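Local atomic coordinates of putative alkaline phosphatase (Pseudomonas fluorescens, PDB entry 4F1V), a protein that binds phosphate with high affinity in the periplasm and probably delivers it to an ABC transporter for import. Residues K37-F40 with T46-Q49; V31-G36 with G61-L66; V111-G116 with D126-S131; S94-F99 with V240-A245. All blocks are in the same frame, centred on the assembly; numbering follows the deposited sequence.

Contact 1 of 4, residues K37-F40 with T46-Q49; sequences KAAF and TKFQ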
loop_
_atom_site.group_PDB
_atom_site.type_symbol
_atom_site.label_atom_id
_atom_site.label_comp_id
_atom_site.label_asym_id
_atom_site.label_seq_id
_atom_site.Cartn_x
_atom_site.Cartn_y
_atom_site.Cartn_z
ATOM N N LYS A 37 9.404 -5.714 4.736
ATOM C CA LYS A 37 9.721 -5.319 6.097
ATOM C C LYS A 37 10.781 -6.250 6.712
ATOM O O LYS A 37 11.755 -5.798 7.309
ATOM C CB LYS A 37 8.462 -5.277 6.974
ATOM C CG LYS A 37 7.453 -4.173 6.564
ATOM C CD LYS A 37 6.389 -3.954 7.624
ATOM C CE LYS A 37 5.481 -5.086 7.872
ATOM N NZ LYS A 37 4.566 -4.860 9.023
ATOM N N ALA A 38 10.621 -7.549 6.540
ATOM C CA ALA A 38 11.586 -8.497 7.158
ATOM C C ALA A 38 12.978 -8.300 6.510
ATOM O O ALA A 38 14.004 -8.387 7.200
ATOM C CB ALA A 38 11.064 -9.935 6.992
ATOM N N ALA A 39 13.006 -8.101 5.197
ATOM C CA ALA A 39 14.274 -7.882 4.496
ATOM C C ALA A 39 15.042 -6.721 5.122
ATOM O O ALA A 39 16.234 -6.798 5.420
ATOM C CB ALA A 39 14.009 -7.617 3.017
ATOM N N PHE A 40 14.338 -5.575 5.281
ATOM C CA PHE A 40 15.002 -4.393 5.825
ATOM C C PHE A 40 15.392 -4.602 7.297
ATOM O O PHE A 40 16.513 -4.326 7.694
ATOM C CB PHE A 40 14.072 -3.179 5.646
ATOM C CG PHE A 40 14.722 -1.931 6.228
ATOM C CD1 PHE A 40 15.538 -1.148 5.412
ATOM C CD2 PHE A 40 14.552 -1.543 7.533
ATOM C CE1 PHE A 40 16.166 0.021 5.897
ATOM C CE2 PHE A 40 15.175 -0.422 8.043
ATOM C CZ PHE A 40 15.966 0.347 7.217
ATOM N N THR A 46 17.695 -12.591 1.348
ATOM C CA THR A 46 16.961 -13.751 0.875
ATOM C C THR A 46 15.441 -13.547 0.805
ATOM O O THR A 46 14.738 -14.237 0.104
ATOM C CB THR A 46 17.226 -15.028 1.669
ATOM O OG1 THR A 46 16.588 -15.003 2.952
ATOM C CG2 THR A 46 18.705 -15.367 1.781
ATOM N N LYS A 47 14.948 -12.505 1.523
ATOM C CA LYS A 47 13.539 -12.099 1.447
ATOM C C LYS A 47 13.194 -11.411 0.123
ATOM O O LYS A 47 12.020 -11.363 -0.263
ATOM C CB LYS A 47 13.199 -11.243 2.657
ATOM C CG LYS A 47 13.360 -11.836 4.040
ATOM C CD LYS A 47 12.327 -12.931 4.254
ATOM C CE LYS A 47 12.802 -14.005 5.222
ATOM N NZ LYS A 47 11.597 -14.503 5.960
ATOM N N PHE A 48 14.224 -10.896 -0.527
ATOM C CA PHE A 48 14.108 -10.351 -1.899
ATOM C C PHE A 48 14.338 -11.445 -2.945
ATOM O O PHE A 48 13.544 -11.575 -3.875
ATOM C CB PHE A 48 15.063 -9.204 -2.142
ATOM C CG PHE A 48 14.770 -7.898 -1.425
ATOM C CD1 PHE A 48 13.569 -7.620 -0.769
ATOM C CD2 PHE A 48 15.726 -6.878 -1.467
ATOM C CE1 PHE A 48 13.349 -6.424 -0.143
ATOM C CE2 PHE A 48 15.504 -5.675 -0.858
ATOM C CZ PHE A 48 14.328 -5.421 -0.188
ATOM N N GLN A 49 15.471 -12.159 -2.820
ATOM C CA GLN A 49 15.825 -13.194 -3.763
ATOM C C GLN A 49 16.169 -14.414 -2.986
ATOM O O GLN A 49 17.272 -14.540 -2.358
ATOM C CB GLN A 49 16.982 -12.800 -4.691
ATOM C CG GLN A 49 16.692 -11.596 -5.560
ATOM C CD GLN A 49 17.788 -11.309 -6.566
ATOM O OE1 GLN A 49 18.960 -11.700 -6.390
ATOM N NE2 GLN A 49 17.428 -10.633 -7.629
#

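Contact 2 of 4, residues V31-G36 with G61-L66; sequences VGSGNG and GSDSKL. With PI (hydrogenphosphate ion), chain B.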
loop_
_atom_site.group_PDB
_atom_site.type_symbol
_atom_site.label_atom_id
_atom_site.label_comp_id
_atom_site.label_asym_id
_atom_site.label_seq_id
_atom_site.Cartn_x
_atom_site.Cartn_y
_atom_site.Cartn_z
ATOM N N VAL A 31 7.990 -8.574 -3.753
ATOM C CA VAL A 31 7.849 -9.813 -2.985
ATOM C C VAL A 31 6.751 -9.749 -1.957
ATOM O O VAL A 31 6.554 -10.752 -1.270
ATOM C CB VAL A 31 9.202 -10.233 -2.341
ATOM C CG1 VAL A 31 10.190 -10.744 -3.376
ATOM C CG2 VAL A 31 9.801 -9.070 -1.515
ATOM N N GLY A 32 6.052 -8.618 -1.795
ATOM C CA GLY A 32 5.071 -8.467 -0.724
ATOM C C GLY A 32 5.634 -7.607 0.411
ATOM O O GLY A 32 6.825 -7.626 0.699
ATOM N N SER A 33 4.716 -6.893 1.079
ATOM C CA SER A 33 5.135 -6.019 2.145
ATOM C C SER A 33 5.720 -6.701 3.339
ATOM O O SER A 33 6.676 -6.216 3.956
ATOM C CB SER A 33 3.965 -5.108 2.608
ATOM O OG SER A 33 3.538 -4.204 1.606
ATOM N N GLY A 34 5.158 -7.854 3.739
ATOM C CA GLY A 34 5.741 -8.587 4.872
ATOM C C GLY A 34 7.197 -8.962 4.605
ATOM O O GLY A 34 8.087 -8.821 5.453
ATOM N N ASN A 35 7.448 -9.474 3.388
ATOM C CA ASN A 35 8.827 -9.814 3.005
ATOM C C ASN A 35 9.709 -8.567 2.956
ATOM O O ASN A 35 10.882 -8.626 3.329
ATOM C CB ASN A 35 8.834 -10.548 1.681
ATOM C CG ASN A 35 8.410 -11.975 1.815
ATOM O OD1 ASN A 35 8.797 -12.652 2.785
ATOM N ND2 ASN A 35 7.597 -12.484 0.860
ATOM N N GLY A 36 9.169 -7.442 2.461
ATOM C CA GLY A 36 9.966 -6.222 2.409
ATOM C C GLY A 36 10.375 -5.730 3.813
ATOM O O GLY A 36 11.534 -5.354 4.039
ATOM N N GLY A 61 9.834 -1.107 0.071
ATOM C CA GLY A 61 8.473 -0.607 -0.122
ATOM C C GLY A 61 7.501 -1.430 0.714
ATOM O O GLY A 61 7.597 -2.645 0.746
ATOM N N SER A 62 6.538 -0.775 1.374
ATOM C CA SER A 62 5.545 -1.479 2.155
ATOM C C SER A 62 4.243 -0.684 2.197
ATOM O O SER A 62 4.280 0.522 2.452
ATOM C CB SER A 62 6.042 -1.687 3.587
ATOM O OG SER A 62 5.105 -2.481 4.280
ATOM N N ASP A 63 3.108 -1.344 2.006
ATOM C CA ASP A 63 1.802 -0.775 2.295
ATOM C C ASP A 63 1.234 -1.304 3.631
ATOM O O ASP A 63 0.067 -1.028 3.961
ATOM C CB ASP A 63 0.764 -0.820 1.117
ATOM C CG ASP A 63 1.281 -1.639 -0.080
ATOM O OD1 ASP A 63 1.794 -1.071 -1.044
ATOM O OD2 ASP A 63 1.162 -2.882 0.044
ATOM N N SER A 64 2.062 -2.022 4.378
ATOM C CA SER A 64 1.814 -2.393 5.754
ATOM C C SER A 64 2.682 -1.533 6.683
ATOM O O SER A 64 3.913 -1.473 6.516
ATOM C CB SER A 64 2.158 -3.872 5.997
ATOM O OG SER A 64 2.164 -4.202 7.357
ATOM N N LYS A 65 2.098 -0.887 7.677
ATOM C CA LYS A 65 2.899 -0.133 8.647
ATOM C C LYS A 65 3.812 -1.056 9.454
ATOM O O LYS A 65 3.495 -2.207 9.747
ATOM C CB LYS A 65 2.004 0.614 9.620
ATOM C CG LYS A 65 1.348 1.873 8.979
ATOM C CD LYS A 65 0.756 2.855 9.942
ATOM C CE LYS A 65 1.593 3.621 10.876
ATOM N NZ LYS A 65 0.744 4.820 11.427
ATOM N N LEU A 66 4.949 -0.465 9.844
ATOM C CA LEU A 66 5.787 -1.108 10.853
ATOM C C LEU A 66 5.010 -1.212 12.196
ATOM O O LEU A 66 4.466 -0.215 12.670
ATOM C CB LEU A 66 7.081 -0.317 11.012
ATOM C CG LEU A 66 8.008 -0.448 9.820
ATOM C CD1 LEU A 66 9.026 0.667 9.823
ATOM C CD2 LEU A 66 8.789 -1.786 9.805
HETATM P P PI B . 1.600 -5.929 -1.248
HETATM O O1 PI B . 2.225 -6.002 0.145
HETATM O O2 PI B . 2.320 -6.855 -2.230
HETATM O O3 PI B . 0.100 -6.244 -1.176
HETATM O O4 PI B . 1.779 -4.482 -1.786
#

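Contact 3 of 4, residues V111-G116 with D126-S131; sequences VQELCG and DGISGS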
loop_
_atom_site.group_PDB
_atom_site.type_symbol
_atom_site.label_atom_id
_atom_site.label_comp_id
_atom_site.label_asym_id
_atom_site.label_seq_id
_atom_site.Cartn_x
_atom_site.Cartn_y
_atom_site.Cartn_z
ATOM N N VAL A 111 -21.556 -0.517 0.040
ATOM C CA VAL A 111 -20.579 -0.925 1.054
ATOM C C VAL A 111 -21.027 -2.166 1.785
ATOM O O VAL A 111 -20.234 -3.105 2.027
ATOM C CB VAL A 111 -20.262 0.259 1.984
ATOM C CG1 VAL A 111 -19.453 -0.195 3.199
ATOM C CG2 VAL A 111 -19.527 1.344 1.206
ATOM N N GLN A 112 -22.322 -2.261 2.111
ATOM C CA GLN A 112 -22.785 -3.458 2.789
ATOM C C GLN A 112 -22.708 -4.701 1.934
ATOM O O GLN A 112 -22.414 -5.791 2.418
ATOM C CB GLN A 112 -24.173 -3.232 3.394
ATOM C CG GLN A 112 -24.173 -2.276 4.562
ATOM C CD GLN A 112 -23.182 -2.648 5.626
ATOM O OE1 GLN A 112 -23.224 -3.774 6.144
ATOM N NE2 GLN A 112 -22.233 -1.785 5.938
ATOM N N GLU A 113 -22.946 -4.555 0.592
ATOM C CA GLU A 113 -22.757 -5.708 -0.269
ATOM C C GLU A 113 -21.268 -6.129 -0.314
ATOM O O GLU A 113 -20.962 -7.317 -0.335
ATOM C CB GLU A 113 -23.217 -5.417 -1.712
ATOM C CG GLU A 113 -24.756 -5.458 -1.848
ATOM C CD GLU A 113 -25.257 -4.910 -3.198
ATOM O OE1 GLU A 113 -26.429 -5.214 -3.540
ATOM O OE2 GLU A 113 -24.488 -4.152 -3.853
ATOM N N LEU A 114 -20.342 -5.189 -0.407
ATOM C CA LEU A 114 -18.925 -5.489 -0.358
ATOM C C LEU A 114 -18.602 -6.300 0.920
ATOM O O LEU A 114 -17.931 -7.335 0.872
ATOM C CB LEU A 114 -18.122 -4.190 -0.403
ATOM C CG LEU A 114 -16.587 -4.361 -0.294
ATOM C CD1 LEU A 114 -15.948 -4.693 -1.606
ATOM C CD2 LEU A 114 -15.953 -3.082 0.260
ATOM N N CYS A 115 -19.074 -5.785 2.047
ATOM C CA CYS A 115 -18.892 -6.504 3.321
ATOM C C CYS A 115 -19.413 -7.958 3.231
ATOM O O CYS A 115 -18.728 -8.858 3.689
ATOM C CB CYS A 115 -19.635 -5.757 4.411
ATOM S SG CYS A 115 -18.917 -4.116 4.800
ATOM N N GLY A 116 -20.596 -8.104 2.680
ATOM C CA GLY A 116 -21.198 -9.437 2.574
ATOM C C GLY A 116 -20.480 -10.347 1.635
ATOM O O GLY A 116 -20.401 -11.555 1.887
ATOM N N ASP A 126 -26.519 -13.083 -8.020
ATOM C CA ASP A 126 -27.901 -12.688 -7.816
ATOM C C ASP A 126 -28.071 -11.764 -6.606
ATOM O O ASP A 126 -29.015 -10.932 -6.530
ATOM C CB ASP A 126 -28.805 -13.909 -7.553
ATOM C CG ASP A 126 -28.590 -15.041 -8.485
ATOM O OD1 ASP A 126 -27.425 -15.522 -8.450
ATOM O OD2 ASP A 126 -29.521 -15.451 -9.146
ATOM N N GLY A 127 -27.166 -11.973 -5.616
ATOM C CA GLY A 127 -27.246 -11.278 -4.356
ATOM C C GLY A 127 -26.633 -9.880 -4.353
ATOM O O GLY A 127 -26.669 -9.215 -3.325
ATOM N N ILE A 128 -26.088 -9.440 -5.470
ATOM C CA ILE A 128 -25.640 -8.065 -5.711
ATOM C C ILE A 128 -26.743 -7.421 -6.516
ATOM O O ILE A 128 -27.047 -7.864 -7.629
ATOM C CB ILE A 128 -24.280 -8.042 -6.400
ATOM C CG1 ILE A 128 -23.172 -8.705 -5.572
ATOM C CG2 ILE A 128 -23.950 -6.593 -6.766
ATOM C CD1 ILE A 128 -21.894 -8.967 -6.345
ATOM N N SER A 129 -27.389 -6.374 -5.982
ATOM C CA SER A 129 -28.532 -5.842 -6.661
ATOM C C SER A 129 -28.137 -5.185 -7.967
ATOM O O SER A 129 -27.077 -4.560 -8.124
ATOM C CB SER A 129 -29.293 -4.871 -5.761
ATOM O OG SER A 129 -28.549 -3.705 -5.524
ATOM N N GLY A 130 -29.028 -5.344 -8.992
ATOM C CA GLY A 130 -28.800 -4.721 -10.278
ATOM C C GLY A 130 -27.615 -5.286 -11.072
ATOM O O GLY A 130 -27.166 -4.625 -11.985
ATOM N N SER A 131 -27.114 -6.454 -10.726
ATOM C CA SER A 131 -25.854 -6.957 -11.326
ATOM C C SER A 131 -26.004 -7.517 -12.728
ATOM O O SER A 131 -24.998 -7.673 -13.418
ATOM C CB SER A 131 -25.193 -7.983 -10.405
ATOM O OG SER A 131 -25.956 -9.161 -10.491
HETATM O O HOH W 1 -28.033 -6.974 -2.364
#

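Contact 4 of 4, residues S94-F99 with V240-A245; sequences SVAIPF and VSPAAA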
loop_
_atom_site.group_PDB
_atom_site.type_symbol
_atom_site.label_atom_id
_atom_site.label_comp_id
_atom_site.label_asym_id
_atom_site.label_seq_id
_atom_site.Cartn_x
_atom_site.Cartn_y
_atom_site.Cartn_z
ATOM N N SER A 94 -5.991 4.151 -4.261
ATOM C CA SER A 94 -7.247 3.474 -4.020
ATOM C C SER A 94 -6.969 1.930 -3.847
ATOM O O SER A 94 -5.856 1.458 -4.101
ATOM C CB SER A 94 -8.237 3.697 -5.171
ATOM O OG SER A 94 -7.688 3.140 -6.371
ATOM N N VAL A 95 -8.010 1.208 -3.443
ATOM C CA VAL A 95 -8.023 -0.227 -3.491
ATOM C C VAL A 95 -9.214 -0.629 -4.391
ATOM O O VAL A 95 -10.373 -0.300 -4.055
ATOM C CB VAL A 95 -8.155 -0.873 -2.096
ATOM C CG1 VAL A 95 -8.228 -2.408 -2.240
ATOM C CG2 VAL A 95 -7.027 -0.436 -1.191
ATOM N N ALA A 96 -8.908 -1.244 -5.518
ATOM C CA ALA A 96 -9.911 -1.618 -6.532
ATOM C C ALA A 96 -10.505 -3.034 -6.232
ATOM O O ALA A 96 -9.862 -3.829 -5.552
ATOM C CB ALA A 96 -9.232 -1.598 -7.911
ATOM N N ILE A 97 -11.665 -3.265 -6.831
ATOM C CA ILE A 97 -12.398 -4.515 -6.681
ATOM C C ILE A 97 -12.640 -5.106 -8.091
ATOM O O ILE A 97 -13.751 -5.045 -8.635
ATOM C CB ILE A 97 -13.734 -4.305 -5.919
ATOM C CG1 ILE A 97 -13.522 -3.587 -4.570
ATOM C CG2 ILE A 97 -14.425 -5.666 -5.676
ATOM C CD1 ILE A 97 -12.647 -4.255 -3.562
ATOM N N PRO A 98 -11.575 -5.668 -8.710
ATOM C CA PRO A 98 -11.742 -6.307 -10.013
ATOM C C PRO A 98 -12.449 -7.673 -9.833
ATOM O O PRO A 98 -12.319 -8.329 -8.819
ATOM C CB PRO A 98 -10.317 -6.445 -10.538
ATOM C CG PRO A 98 -9.514 -6.656 -9.248
ATOM C CD PRO A 98 -10.183 -5.749 -8.241
ATOM N N PHE A 99 -13.134 -8.075 -10.924
ATOM C CA PHE A 99 -13.838 -9.331 -10.919
ATOM C C PHE A 99 -13.890 -9.918 -12.334
ATOM O O PHE A 99 -13.745 -9.172 -13.311
ATOM C CB PHE A 99 -15.258 -9.198 -10.327
ATOM C CG PHE A 99 -16.158 -8.267 -11.116
ATOM C CD1 PHE A 99 -16.938 -8.729 -12.168
ATOM C CD2 PHE A 99 -16.206 -6.878 -10.852
ATOM C CE1 PHE A 99 -17.718 -7.886 -12.929
ATOM C CE2 PHE A 99 -16.965 -6.039 -11.613
ATOM C CZ PHE A 99 -17.736 -6.523 -12.663
ATOM N N VAL A 240 -18.938 4.884 -7.535
ATOM C CA VAL A 240 -17.996 5.365 -8.552
ATOM C C VAL A 240 -16.845 4.332 -8.557
ATOM O O VAL A 240 -16.707 3.422 -7.752
ATOM C CB VAL A 240 -17.480 6.826 -8.286
ATOM C CG1 VAL A 240 -18.680 7.789 -8.129
ATOM C CG2 VAL A 240 -16.623 6.788 -6.974
ATOM N N SER A 241 -15.997 4.637 -9.537
ATOM C CA SER A 241 -14.849 3.770 -9.828
ATOM C C SER A 241 -13.611 4.080 -8.954
ATOM O O SER A 241 -13.512 5.171 -8.385
ATOM C CB SER A 241 -14.416 3.916 -11.292
ATOM O OG SER A 241 -13.652 5.115 -11.375
ATOM N N PRO A 242 -12.627 3.172 -8.920
ATOM C CA PRO A 242 -11.406 3.385 -8.125
ATOM C C PRO A 242 -10.320 4.123 -8.882
ATOM O O PRO A 242 -9.140 4.101 -8.492
ATOM C CB PRO A 242 -10.970 1.948 -7.805
ATOM C CG PRO A 242 -11.390 1.150 -9.029
ATOM C CD PRO A 242 -12.766 1.753 -9.375
ATOM N N ALA A 243 -10.674 4.825 -9.954
ATOM C CA ALA A 243 -9.714 5.712 -10.621
ATOM C C ALA A 243 -9.077 6.655 -9.616
ATOM O O ALA A 243 -9.729 7.118 -8.678
ATOM C CB ALA A 243 -10.400 6.465 -11.714
ATOM N N ALA A 244 -7.811 6.981 -9.817
ATOM C CA ALA A 244 -7.099 7.888 -8.907
ATOM C C ALA A 244 -7.803 9.199 -8.721
ATOM O O ALA A 244 -7.800 9.754 -7.611
ATOM C CB ALA A 244 -5.647 8.079 -9.404
ATOM N N ALA A 245 -8.421 9.745 -9.759
ATOM C CA ALA A 245 -9.133 11.010 -9.641
ATOM C C ALA A 245 -10.250 10.969 -8.631
ATOM O O ALA A 245 -10.671 12.021 -8.101
ATOM C CB ALA A 245 -9.756 11.437 -11.005
#

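Contact 1 of 4, residues K37-F40 with T46-Q49
The backbones of 37-40 and 46-49 come closest at Ala39 and Lys47, whose CA atoms lie 5.3 Å apart, as the chain leaves helix 33-42 and turns back through a short 3-10 segment against the same helix. This is a helix followed by a returning loop in the phosphate-binding protein's two-domain, Venus-flytrap fold, in the domain whose five-stranded sheet includes strands 29-30 and 59-62. Ala39 carries most of the contact. Ala39 CB points at the loop and meets Phe48 CE1 at 3.4 Å, with CD1 and CZ of the same ring a little farther off, so the methyl lies against the CE1 corner of the ring, which it approaches obliquely. Ala39 CB also rests on Lys47 CB at 3.7 Å. The Phe48 ring, also packed on Val57 and on Ile29 of strand 29-30, thus bridges helix and sheet edge. Its CG stands beside the backbone N and opposite the carbonyl carbon (chi1 -70°), which brings the ring back toward the helix although the CB leaves at an angle to it. Lys47 adds only its aliphatic root: in the conformer described, the chain bends beyond CG and its end leads away from the helix. One residue earlier in the helix, Ala38 CB touches Lys47 CG at 4.2 Å.

Contact 2 of 4, residues V31-G36 with G61-L66
Ser33 OG lies between the phosphate and the backbone of 61-66. Ser33 OG donates to phosphate O1 at 2.7 Å. It also accepts the N-H of Asp63, with Asp63 N 2.9 Å from Ser33 OG and an N-H...O angle of 158°. The same O1 is also held by the backbone, Ser33 N lying 2.8 Å from phosphate O1, so one residue grips one oxygen twice. Asp63 reaches the anion at a different oxygen: Asp63 OD2 is 2.5 Å from phosphate O4, a separation at which one of the two probably carries a proton. Gly32, whose CA approaches O2, occupies the N-cap position of helix 33-42, and at its backbone angles (phi 103°) a CB would be jammed against the carbonyl O of Val31. With Ser33 N, just after that N-cap, bonded to O1, the anion lies at the N-terminal end of the helix, whose dipole would be expected to favour negative charge, in the interdomain cleft of a Venus-flytrap binding protein. Thr9, Leu10, Arg142, Ser146, Gly147 and Thr148 complete its hydrogen bonds. Replacing Ser33 by alanine removes the hydroxyl, and the Asp63 N-H is then likely to lose its acceptor and phosphate O1 one of its donors. In the second shell, Asp63 OD1 is fixed by Thr294, while Asn35 ND2 bonds back to Val31 O, 2.9 Å away, and braces the turn into the helix. Behind this, Ser33 CB packs 3.3 Å from Ser62 OG, a hydroxyl that donates in the carbonyl plane to a lone pair of Ser64 O.

Contact 3 of 4, residues V111-G116 with D126-S131
Glu113 is the one side chain of helix segment 111-116 to meet the loop 126-131, at Ile128 and Ser129, and this helix-to-loop contact lies in the domain built on the sheet with strands 99-100 and 138-142, at the periphery of the Venus-flytrap fold. At Glu113, CG lies beside the backbone N and the chain then runs out extended (chi2 169°), carrying the carboxylate across to the loop. Glu113 OE1 accepts the N-H of Ser129, with Ser129 N 2.9 Å away, in an almost straight bond of 178°, although the nitrogen lies above the carboxylate plane, 39° out of it. Glu113 OE2 passes Ile128 CG2 at 3.8 Å and pairs outside the two segments with Lys231, which also bonds Ser129 OG and so ties both residues to one ammonium group. With the carboxylate cut back to a methyl, as in an alanine here, the Ser129 N-H would probably lose its acceptor and Lys231 its acidic mate. Farther along, Leu114 turns from the loop into the domain, against Ile97 and helix 147-159, on which Val111 also packs, and Cys115 fastens the helix to Cys160 through a disulfide. The loop answers with a type II turn from Ile128 to Ser131, Gly130 taking its positive-phi corner. One water completes the link, donating at 2.7 Å to Glu113 OE1 and at 2.8 Å to Gly127 O.

Contact 4 of 4, residues S94-F99 with V240-A245
A hydroxyl and a proline carbonyl make the polar part of this contact: Ser94 OG donates to Pro242 O at 2.7 Å. The approach is in the carbonyl plane, on a lone pair, with a C=O...O angle of 139°. Ser94 OG stands between its own backbone N and carbonyl carbon (chi1 62°), the rotation that turns it out of strand 85-94 onto the facing loop.

The apolar part is made by the proline ring. Pro242 CG rests on the methyl of Ala96, 3.7 Å from Ala96 CB, while Pro242 CB lies 3.9 Å from Ala96 CA, so the CB-CG edge of the ring sits over Ala96. This is where the two segments come closest, Ala96 and Pro242 having CA atoms 5.5 Å apart. Pro242 CB also comes within 3.8 Å of Ser94 OG, which places the ring next to the hydrogen bond. Val95, between these two contact residues, turns away from the loop toward Leu151 of helix 147-159.

Within the loop, Ser241 OG takes a weak bond from Ala243 N and is itself held by Asp221, bracketing the proline. Around the pair, Val226 packs on Pro242 and Ala213 on Ala96. The segment 94-99 leaves the five-stranded sheet and enters the four-stranded one, making it one of the connections between the two domains of the Venus-flytrap fold.

Because proline has no N-H to give, Pro242 contributes its carbonyl and its ring alone, and the buried Ser94 hydroxyl and that carbonyl satisfy each other.

In the fold
Following the chain from the N terminus, helix 33-42 enters contact 2 with its first turn and contact 1 with its next residues. Contact 1 closes first, a short return nested inside the longer loop that contact 2 closes at the end of strand 59-62. The two touch, Lys37 reaching Ser64 and Lys65. At the end of strand 85-94 the chain opens contact 4 and crosses to the other domain, where contact 3 closes between helix 111-119 and the following loop. It is nested within the 140-residue loop that contact 4 finally closes, and Leu114 packs on Ile97 between them. Contacts 2 and 4 stay separate, about 8 Å between nearest atoms.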